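Local atomic coordinates of stringent starvation protein A homolog (Haemophilus influenzae, PDB entry 3LYK), a protein that probably forms an equimolar complex with the RNA polymerase holoenzyme, but not with the core enzyme, and belongs to the glutathione S-transferase superfamily. Residues Tyr52-Thr57 against Val64-Arg69; Leu58-Leu63 against Met72-Glu77. All blocks are in the same frame, centred on the assembly; numbering follows the deposited sequence.

Interaction 1: Tyr52-Thr57 against Val64-Arg69; sequences YGTVPT and VLFNSR
Tyr-52 meets Phe-66 obliquely, its CD2 and CE2 nearest Phe-66 CZ (Tyr-52 CD2 to Phe-66 CZ 3.5 Å). The two side chains cross at about a right angle, while the ring planes are inclined at 48° and the centroids lie 5.3 Å apart. Phe-66 reaches this place because its CG sits between the backbone N and the carbonyl carbon (chi1 47°), which turns the ring toward Tyr-52 and the Thr-54 hydroxyl. Phe-66 CB lies 3.7 Å from Thr-57 OG1. That hydroxyl donates to Thr-54 O (2.7 Å) from 27° off the carbonyl plane, linking Thr-57 back to Thr-54 within the loop; Asn-50 also bonds to both threonine hydroxyls. The peptide bond before Pro-56 is cis, as in the cis-proline loop of thioredoxin-like folds. Pro-56 O is linked to Asn-67 N through a water, which donates to the carbonyl at 2.8 Å and accepts from the amide. Farther along, Pro-56 CG packs 3.9 Å from Ser-68 CB. Tyr-52 OH bonds to Asp-105 and Arg-101 of the second subunit. The contact thus joins the loop after helix 44-49 to the passage from strand 63-66 into helix 68-78, with helix 16-27 packed against Pro-56 and Ser-68.

Interaction 2: Leu58-Leu63 against Met72-Glu77; sequences LVDRDL and MEYLDE
This is a buried, mainly apolar strand-to-helix contact in the thioredoxin-like N-terminal domain, where helix 68-78 packs against the sheet beside the hairpin of strands 57-60 and 63-66. The segment axes of strand 58-60 and helix 72-77 approach to 11.6 Å at their closest, inclined at 41°, and the side chains span that distance. Tyr-74 provides most of the helix's share of the contact. Its CG stands anti to the backbone N (chi1 167°), sending the ring out from the helix toward the hairpin, where CD2 of Leu-58 and CD2 of Leu-63 both approach it from one side. Leu-63 comes from the opposite direction to the tyrosine and places CD2 3.7 Å from Tyr-74 CZ, near the phenol end of the ring. Leu-58 crosses the tyrosine at about a right angle, and its CD2 lies 4.1 Å from Tyr-74 CE2. The same methyl meets Leu-75 CD2 at 4.2 Å, so one leucine branch touches two successive residues of the helix.

The polar component gathers at the hydroxyl. Asp-60 OD2 lies 4.0 Å from Tyr-74 OH, with the carboxylate turned 78° from the ring plane. Arg-78 connects the two: it forms a salt bridge with Asp-60 and a hydrogen bond with Tyr-74, which probably helps to balance the buried carboxylate. A type II' turn from Asp-60 to Leu-63 reverses the chain and brings both residues to the helix, closed by Leu-63 N to Asp-60 O at 2.8 Å. Strand 3-11 touches Leu-58 and Asp-60, helix 16-27 packs on Leu-75, and Ala-93 and Lys-94 of the second subunit pack on Tyr-74 and Leu-63 respectively.

Overall arrangement
Interactions 1 and 2 share the hairpin of strands 57-60 and 63-66 and the helix 68-78 that follows it. Interaction 1 lies at the start of that helix and is partly buried; its aromatic pair is accompanied by hydroxyl groups and a water that spans from the cis-proline loop to the residue just before the helix. Interaction 2, farther along the helix, is fully buried and relies on leucine and tyrosine packing, with Asp-60 and its Arg-78 partner near the tyrosine hydroxyl. The centres of interactions 1 and 2 are about 10 Å apart. Leu-65 joins them directly: Leu-65 N probably bonds to Leu-58 O at 2.8 Å, and Leu-65 CD1 packs 3.6 Å from Tyr-74 CG. Both contacts also touch the second subunit.

Interaction 1: Tyr52-Thr57 against Val64-Arg69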
ATOM      1  N   TYR B  52      -5.868 -13.401   9.325  1.00 30.45           N
ATOM      2  CA  TYR B  52      -4.707 -12.696   9.873  1.00 30.20           C
ATOM      3  C   TYR B  52      -5.058 -12.052  11.216  1.00 29.40           C
ATOM      4  O   TYR B  52      -4.170 -11.643  11.958  1.00 29.43           O
ATOM      5  CB  TYR B  52      -4.156 -11.636   8.911  1.00 30.98           C
ATOM      6  CG  TYR B  52      -3.814 -12.209   7.537  1.00 35.12           C
ATOM      7  CD1 TYR B  52      -2.533 -12.738   7.257  1.00 36.51           C
ATOM      8  CD2 TYR B  52      -4.780 -12.261   6.541  1.00 37.40           C
ATOM      9  CE1 TYR B  52      -2.229 -13.283   5.987  1.00 40.55           C
ATOM     10  CE2 TYR B  52      -4.498 -12.804   5.276  1.00 42.15           C
ATOM     11  CZ  TYR B  52      -3.221 -13.311   4.996  1.00 43.63           C
ATOM     12  OH  TYR B  52      -3.002 -13.839   3.719  1.00 43.15           O
ATOM     13  N   GLY B  53      -6.353 -11.939  11.502  1.00 28.48           N
ATOM     14  CA  GLY B  53      -6.829 -11.376  12.766  1.00 27.65           C
ATOM     15  C   GLY B  53      -6.391  -9.949  13.016  1.00 26.74           C
ATOM     16  O   GLY B  53      -5.964  -9.631  14.106  1.00 26.14           O
ATOM     17  N   THR B  54      -6.464  -9.092  11.998  1.00 25.03           N
ATOM     18  CA  THR B  54      -6.024  -7.687  12.150  1.00 24.24           C
ATOM     19  C   THR B  54      -7.253  -6.756  12.104  1.00 22.69           C
ATOM     20  O   THR B  54      -8.332  -7.130  11.608  1.00 21.29           O
ATOM     21  CB  THR B  54      -5.085  -7.261  11.000  1.00 24.68           C
ATOM     22  OG1 THR B  54      -5.753  -7.530   9.771  1.00 25.63           O
ATOM     23  CG2 THR B  54      -3.723  -8.033  11.050  1.00 25.40           C
ATOM     24  N   VAL B  55      -7.087  -5.545  12.615  1.00 22.61           N
ATOM     25  CA  VAL B  55      -8.111  -4.542  12.441  1.00 22.65           C
ATOM     26  C   VAL B  55      -7.418  -3.316  11.892  1.00 22.68           C
ATOM     27  O   VAL B  55      -6.239  -3.134  12.120  1.00 23.47           O
ATOM     28  CB  VAL B  55      -8.866  -4.205  13.782  1.00 23.29           C
ATOM     29  CG1 VAL B  55      -9.790  -5.378  14.181  1.00 23.34           C
ATOM     30  CG2 VAL B  55      -7.894  -3.860  14.903  1.00 23.16           C
ATOM     31  N   PRO B  56      -8.152  -2.452  11.171  1.00 21.82           N
ATOM     32  CA  PRO B  56      -9.579  -2.551  10.810  1.00 21.27           C
ATOM     33  C   PRO B  56      -9.839  -3.657   9.776  1.00 20.66           C
ATOM     34  O   PRO B  56      -9.031  -3.856   8.863  1.00 19.23           O
ATOM     35  CB  PRO B  56      -9.871  -1.179  10.189  1.00 21.13           C
ATOM     36  CG  PRO B  56      -8.521  -0.727   9.694  1.00 21.56           C
ATOM     37  CD  PRO B  56      -7.544  -1.195  10.719  1.00 20.62           C
ATOM     38  N   THR B  57     -10.977  -4.329   9.925  1.00 19.75           N
ATOM     39  CA  THR B  57     -11.508  -5.242   8.940  1.00 19.45           C
ATOM     40  C   THR B  57     -12.947  -4.786   8.656  1.00 20.60           C
ATOM     41  O   THR B  57     -13.749  -4.610   9.604  1.00 20.11           O
ATOM     42  CB  THR B  57     -11.517  -6.688   9.472  1.00 19.35           C
ATOM     43  OG1 THR B  57     -10.178  -7.150   9.611  1.00 19.07           O
ATOM     44  CG2 THR B  57     -12.235  -7.602   8.541  1.00 19.11           C
ATOM     45  N   VAL B  64     -14.870  -9.232   2.371  1.00 25.70           N
ATOM     46  CA  VAL B  64     -14.057  -8.960   3.562  1.00 24.50           C
ATOM     47  C   VAL B  64     -12.797  -8.177   3.209  1.00 23.90           C
ATOM     48  O   VAL B  64     -11.941  -8.668   2.463  1.00 23.92           O
ATOM     49  CB  VAL B  64     -13.679 -10.285   4.333  1.00 24.74           C
ATOM     50  CG1 VAL B  64     -12.702  -9.991   5.497  1.00 22.85           C
ATOM     51  CG2 VAL B  64     -14.946 -11.023   4.814  1.00 23.75           C
ATOM     52  N   LEU B  65     -12.646  -6.966   3.737  1.00 21.96           N
ATOM     53  CA  LEU B  65     -11.407  -6.206   3.499  1.00 21.94           C
ATOM     54  C   LEU B  65     -10.631  -5.930   4.781  1.00 22.07           C
ATOM     55  O   LEU B  65     -11.236  -5.675   5.812  1.00 20.76           O
ATOM     56  CB  LEU B  65     -11.741  -4.851   2.837  1.00 22.61           C
ATOM     57  CG  LEU B  65     -12.339  -4.896   1.428  1.00 24.25           C
ATOM     58  CD1 LEU B  65     -12.552  -3.476   0.917  1.00 26.38           C
ATOM     59  CD2 LEU B  65     -11.406  -5.681   0.470  1.00 24.68           C
ATOM     60  N   PHE B  66      -9.299  -5.936   4.714  1.00 21.94           N
ATOM     61  CA  PHE B  66      -8.476  -5.426   5.809  1.00 23.14           C
ATOM     62  C   PHE B  66      -7.378  -4.641   5.155  1.00 23.71           C
ATOM     63  O   PHE B  66      -7.295  -4.614   3.902  1.00 24.85           O
ATOM     64  CB  PHE B  66      -7.926  -6.546   6.701  1.00 23.61           C
ATOM     65  CG  PHE B  66      -7.325  -7.691   5.934  1.00 27.41           C
ATOM     66  CD1 PHE B  66      -5.968  -7.693   5.620  1.00 29.86           C
ATOM     67  CD2 PHE B  66      -8.132  -8.736   5.485  1.00 30.53           C
ATOM     68  CE1 PHE B  66      -5.405  -8.748   4.893  1.00 32.53           C
ATOM     69  CE2 PHE B  66      -7.575  -9.806   4.756  1.00 33.12           C
ATOM     70  CZ  PHE B  66      -6.217  -9.796   4.462  1.00 29.96           C
ATOM     71  N   ASN B  67      -6.527  -4.031   5.971  1.00 22.63           N
ATOM     72  CA  ASN B  67      -5.625  -2.954   5.550  1.00 21.73           C
ATOM     73  C   ASN B  67      -6.371  -1.656   5.280  1.00 21.11           C
ATOM     74  O   ASN B  67      -7.223  -1.569   4.378  1.00 20.15           O
ATOM     75  CB  ASN B  67      -4.747  -3.348   4.333  1.00 21.88           C
ATOM     76  CG  ASN B  67      -3.764  -2.274   3.967  1.00 23.36           C
ATOM     77  OD1 ASN B  67      -4.127  -1.286   3.332  1.00 26.56           O
ATOM     78  ND2 ASN B  67      -2.504  -2.444   4.373  1.00 23.22           N
ATOM     79  N   SER B  68      -6.012  -0.623   6.036  1.00 21.06           N
ATOM     80  CA  SER B  68      -6.798   0.597   6.024  1.00 21.19           C
ATOM     81  C   SER B  68      -6.649   1.330   4.690  1.00 19.86           C
ATOM     82  O   SER B  68      -7.607   1.912   4.212  1.00 17.86           O
ATOM     83  CB  SER B  68      -6.465   1.488   7.212  1.00 20.65           C
ATOM     84  OG  SER B  68      -5.160   1.973   7.086  1.00 24.76           O
ATOM     85  N   ARG B  69      -5.463   1.278   4.071  1.00 18.90           N
ATOM     86  CA  ARG B  69      -5.297   1.941   2.746  1.00 18.64           C
ATOM     87  C   ARG B  69      -6.228   1.294   1.693  1.00 17.49           C
ATOM     88  O   ARG B  69      -6.893   1.972   0.940  1.00 18.54           O
ATOM     89  CB  ARG B  69      -3.810   1.938   2.308  1.00 18.89           C
ATOM     90  CG  ARG B  69      -3.574   2.168   0.826  1.00 24.53           C
ATOM     91  CD  ARG B  69      -2.082   1.833   0.432  1.00 26.77           C
ATOM     92  NE  ARG B  69      -1.715   0.431   0.694  1.00 29.36           N
ATOM     93  CZ  ARG B  69      -1.923  -0.594  -0.141  1.00 28.40           C
ATOM     94  NH1 ARG B  69      -2.525  -0.408  -1.300  1.00 30.57           N
ATOM     95  NH2 ARG B  69      -1.536  -1.819   0.184  1.00 28.02           N
TER
HETATM   96  O   HOH W   1      -6.280  -3.875   8.688  1.00 25.01           O

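Interaction 2: Leu58-Leu63 against Met72-Glu77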
ATOM      1  N   LEU B  58     -13.244  -4.525   7.375  1.00 20.22           N
ATOM      2  CA  LEU B  58     -14.554  -4.046   6.932  1.00 21.22           C
ATOM      3  C   LEU B  58     -15.203  -5.204   6.242  1.00 22.84           C
ATOM      4  O   LEU B  58     -14.557  -5.839   5.408  1.00 23.46           O
ATOM      5  CB  LEU B  58     -14.433  -2.873   5.939  1.00 20.62           C
ATOM      6  CG  LEU B  58     -15.751  -2.298   5.398  1.00 21.79           C
ATOM      7  CD1 LEU B  58     -16.452  -1.601   6.577  1.00 22.50           C
ATOM      8  CD2 LEU B  58     -15.425  -1.301   4.252  1.00 20.28           C
ATOM      9  N   VAL B  59     -16.450  -5.499   6.604  1.00 23.98           N
ATOM     10  CA  VAL B  59     -17.176  -6.646   6.088  1.00 26.46           C
ATOM     11  C   VAL B  59     -18.463  -6.107   5.504  1.00 29.70           C
ATOM     12  O   VAL B  59     -19.255  -5.459   6.190  1.00 28.13           O
ATOM     13  CB  VAL B  59     -17.524  -7.671   7.176  1.00 25.65           C
ATOM     14  CG1 VAL B  59     -18.330  -8.834   6.595  1.00 24.95           C
ATOM     15  CG2 VAL B  59     -16.246  -8.207   7.830  1.00 27.07           C
ATOM     16  N   ASP B  60     -18.665  -6.382   4.224  1.00 33.86           N
ATOM     17  CA  ASP B  60     -19.895  -5.999   3.567  1.00 38.68           C
ATOM     18  C   ASP B  60     -20.466  -7.209   2.903  1.00 40.59           C
ATOM     19  O   ASP B  60     -19.962  -7.624   1.867  1.00 41.03           O
ATOM     20  CB  ASP B  60     -19.644  -4.957   2.497  1.00 39.55           C
ATOM     21  CG  ASP B  60     -20.953  -4.428   1.885  1.00 44.55           C
ATOM     22  OD1 ASP B  60     -22.006  -5.132   1.948  1.00 48.07           O
ATOM     23  OD2 ASP B  60     -20.919  -3.299   1.350  1.00 49.71           O
ATOM     24  N   ARG B  61     -21.529  -7.752   3.487  1.00 42.78           N
ATOM     25  CA  ARG B  61     -22.133  -8.985   3.011  1.00 44.91           C
ATOM     26  C   ARG B  61     -21.040 -10.019   2.909  1.00 45.15           C
ATOM     27  O   ARG B  61     -20.496 -10.433   3.927  1.00 46.14           O
ATOM     28  CB  ARG B  61     -22.842  -8.782   1.656  1.00 46.00           C
ATOM     29  CG  ARG B  61     -24.215  -8.073   1.757  1.00 50.45           C
ATOM     30  CD  ARG B  61     -24.695  -7.667   0.371  1.00 57.21           C
ATOM     31  NE  ARG B  61     -24.927  -8.831  -0.498  1.00 62.29           N
ATOM     32  CZ  ARG B  61     -26.055  -9.090  -1.167  1.00 64.86           C
ATOM     33  NH1 ARG B  61     -26.131 -10.179  -1.923  1.00 66.02           N
ATOM     34  NH2 ARG B  61     -27.103  -8.263  -1.106  1.00 65.42           N
ATOM     35  N   ASP B  62     -20.698 -10.400   1.677  1.00 44.06           N
ATOM     36  CA  ASP B  62     -19.704 -11.422   1.434  1.00 43.01           C
ATOM     37  C   ASP B  62     -18.268 -10.869   1.337  1.00 40.02           C
ATOM     38  O   ASP B  62     -17.310 -11.621   1.478  1.00 40.75           O
ATOM     39  CB  ASP B  62     -20.071 -12.210   0.160  1.00 45.10           C
ATOM     40  CG  ASP B  62     -20.968 -11.401  -0.794  1.00 49.97           C
ATOM     41  OD1 ASP B  62     -20.658 -10.200  -1.068  1.00 54.52           O
ATOM     42  OD2 ASP B  62     -22.005 -11.966  -1.250  1.00 55.08           O
ATOM     43  N   LEU B  63     -18.112  -9.571   1.099  1.00 35.57           N
ATOM     44  CA  LEU B  63     -16.793  -8.974   0.908  1.00 31.08           C
ATOM     45  C   LEU B  63     -16.109  -8.771   2.250  1.00 29.04           C
ATOM     46  O   LEU B  63     -16.706  -8.177   3.166  1.00 28.98           O
ATOM     47  CB  LEU B  63     -16.920  -7.631   0.168  1.00 30.44           C
ATOM     48  CG  LEU B  63     -15.646  -6.803  -0.056  1.00 29.88           C
ATOM     49  CD1 LEU B  63     -14.634  -7.468  -1.018  1.00 28.13           C
ATOM     50  CD2 LEU B  63     -16.005  -5.398  -0.512  1.00 28.07           C
HETATM   51  N   MSE B  72      -9.851   2.359   2.540  1.00 15.39           N
HETATM   52  CA  MSE B  72     -10.133   3.758   2.229  1.00 17.51           C
HETATM   53  C   MSE B  72     -10.277   4.022   0.757  1.00 17.78           C
HETATM   54  O   MSE B  72     -11.167   4.789   0.335  1.00 17.60           O
HETATM   55  CB  MSE B  72      -9.063   4.689   2.839  1.00 16.29           C
HETATM   56  CG  MSE B  72      -9.168   4.718   4.405  1.00 20.75           C
HETATM   57 SE   MSE B  72      -7.865   6.032   5.078  1.00 31.52          SE
HETATM   58  CE  MSE B  72      -6.405   4.830   5.017  1.00 23.55           C
ATOM     59  N   GLU B  73      -9.399   3.406  -0.037  1.00 17.24           N
ATOM     60  CA  GLU B  73      -9.540   3.557  -1.483  1.00 18.21           C
ATOM     61  C   GLU B  73     -10.784   2.872  -1.989  1.00 16.83           C
ATOM     62  O   GLU B  73     -11.452   3.410  -2.836  1.00 18.31           O
ATOM     63  CB  GLU B  73      -8.269   3.105  -2.235  1.00 19.24           C
ATOM     64  CG  GLU B  73      -7.131   4.178  -2.079  1.00 23.03           C
ATOM     65  CD  GLU B  73      -6.161   4.247  -3.304  1.00 31.91           C
ATOM     66  OE1 GLU B  73      -6.662   4.295  -4.478  1.00 30.29           O
ATOM     67  OE2 GLU B  73      -4.913   4.271  -3.063  1.00 32.04           O
ATOM     68  N   TYR B  74     -11.109   1.695  -1.464  1.00 15.64           N
ATOM     69  CA  TYR B  74     -12.396   1.086  -1.775  1.00 15.55           C
ATOM     70  C   TYR B  74     -13.593   2.023  -1.511  1.00 16.12           C
ATOM     71  O   TYR B  74     -14.529   2.149  -2.341  1.00 15.24           O
ATOM     72  CB  TYR B  74     -12.537  -0.214  -0.974  1.00 15.55           C
ATOM     73  CG  TYR B  74     -13.964  -0.784  -0.962  1.00 17.30           C
ATOM     74  CD1 TYR B  74     -14.511  -1.375  -2.112  1.00 18.72           C
ATOM     75  CD2 TYR B  74     -14.767  -0.711   0.195  1.00 15.09           C
ATOM     76  CE1 TYR B  74     -15.841  -1.889  -2.124  1.00 19.97           C
ATOM     77  CE2 TYR B  74     -16.062  -1.209   0.188  1.00 18.35           C
ATOM     78  CZ  TYR B  74     -16.590  -1.800  -0.968  1.00 21.58           C
ATOM     79  OH  TYR B  74     -17.861  -2.314  -0.966  1.00 20.34           O
ATOM     80  N   LEU B  75     -13.578   2.686  -0.353  1.00 15.73           N
ATOM     81  CA  LEU B  75     -14.735   3.546   0.001  1.00 16.12           C
ATOM     82  C   LEU B  75     -14.761   4.766  -0.925  1.00 17.10           C
ATOM     83  O   LEU B  75     -15.844   5.165  -1.385  1.00 17.13           O
ATOM     84  CB  LEU B  75     -14.647   3.987   1.465  1.00 14.31           C
ATOM     85  CG  LEU B  75     -14.866   2.874   2.471  1.00 16.44           C
ATOM     86  CD1 LEU B  75     -14.481   3.279   3.913  1.00 15.04           C
ATOM     87  CD2 LEU B  75     -16.328   2.330   2.429  1.00 15.13           C
ATOM     88  N   ASP B  76     -13.595   5.366  -1.205  1.00 16.74           N
ATOM     89  CA  ASP B  76     -13.551   6.506  -2.087  1.00 17.61           C
ATOM     90  C   ASP B  76     -14.017   6.149  -3.509  1.00 18.61           C
ATOM     91  O   ASP B  76     -14.677   6.977  -4.164  1.00 19.03           O
ATOM     92  CB  ASP B  76     -12.141   7.109  -2.160  1.00 17.77           C
ATOM     93  CG  ASP B  76     -12.142   8.520  -2.744  1.00 21.00           C
ATOM     94  OD1 ASP B  76     -12.885   9.406  -2.201  1.00 18.81           O
ATOM     95  OD2 ASP B  76     -11.387   8.781  -3.743  1.00 19.84           O
ATOM     96  N   GLU B  77     -13.653   4.953  -3.997  1.00 18.09           N
ATOM     97  CA  GLU B  77     -14.116   4.482  -5.325  1.00 18.88           C
ATOM     98  C   GLU B  77     -15.600   4.100  -5.325  1.00 19.19           C
ATOM     99  O   GLU B  77     -16.338   4.426  -6.253  1.00 19.55           O
ATOM    100  CB  GLU B  77     -13.240   3.315  -5.855  1.00 18.46           C
ATOM    101  CG  GLU B  77     -11.773   3.739  -6.101  1.00 19.04           C
ATOM    102  CD  GLU B  77     -10.807   2.570  -6.444  1.00 23.53           C
ATOM    103  OE1 GLU B  77     -11.230   1.383  -6.525  1.00 21.89           O
ATOM    104  OE2 GLU B  77      -9.613   2.856  -6.641  1.00 22.80           O
TER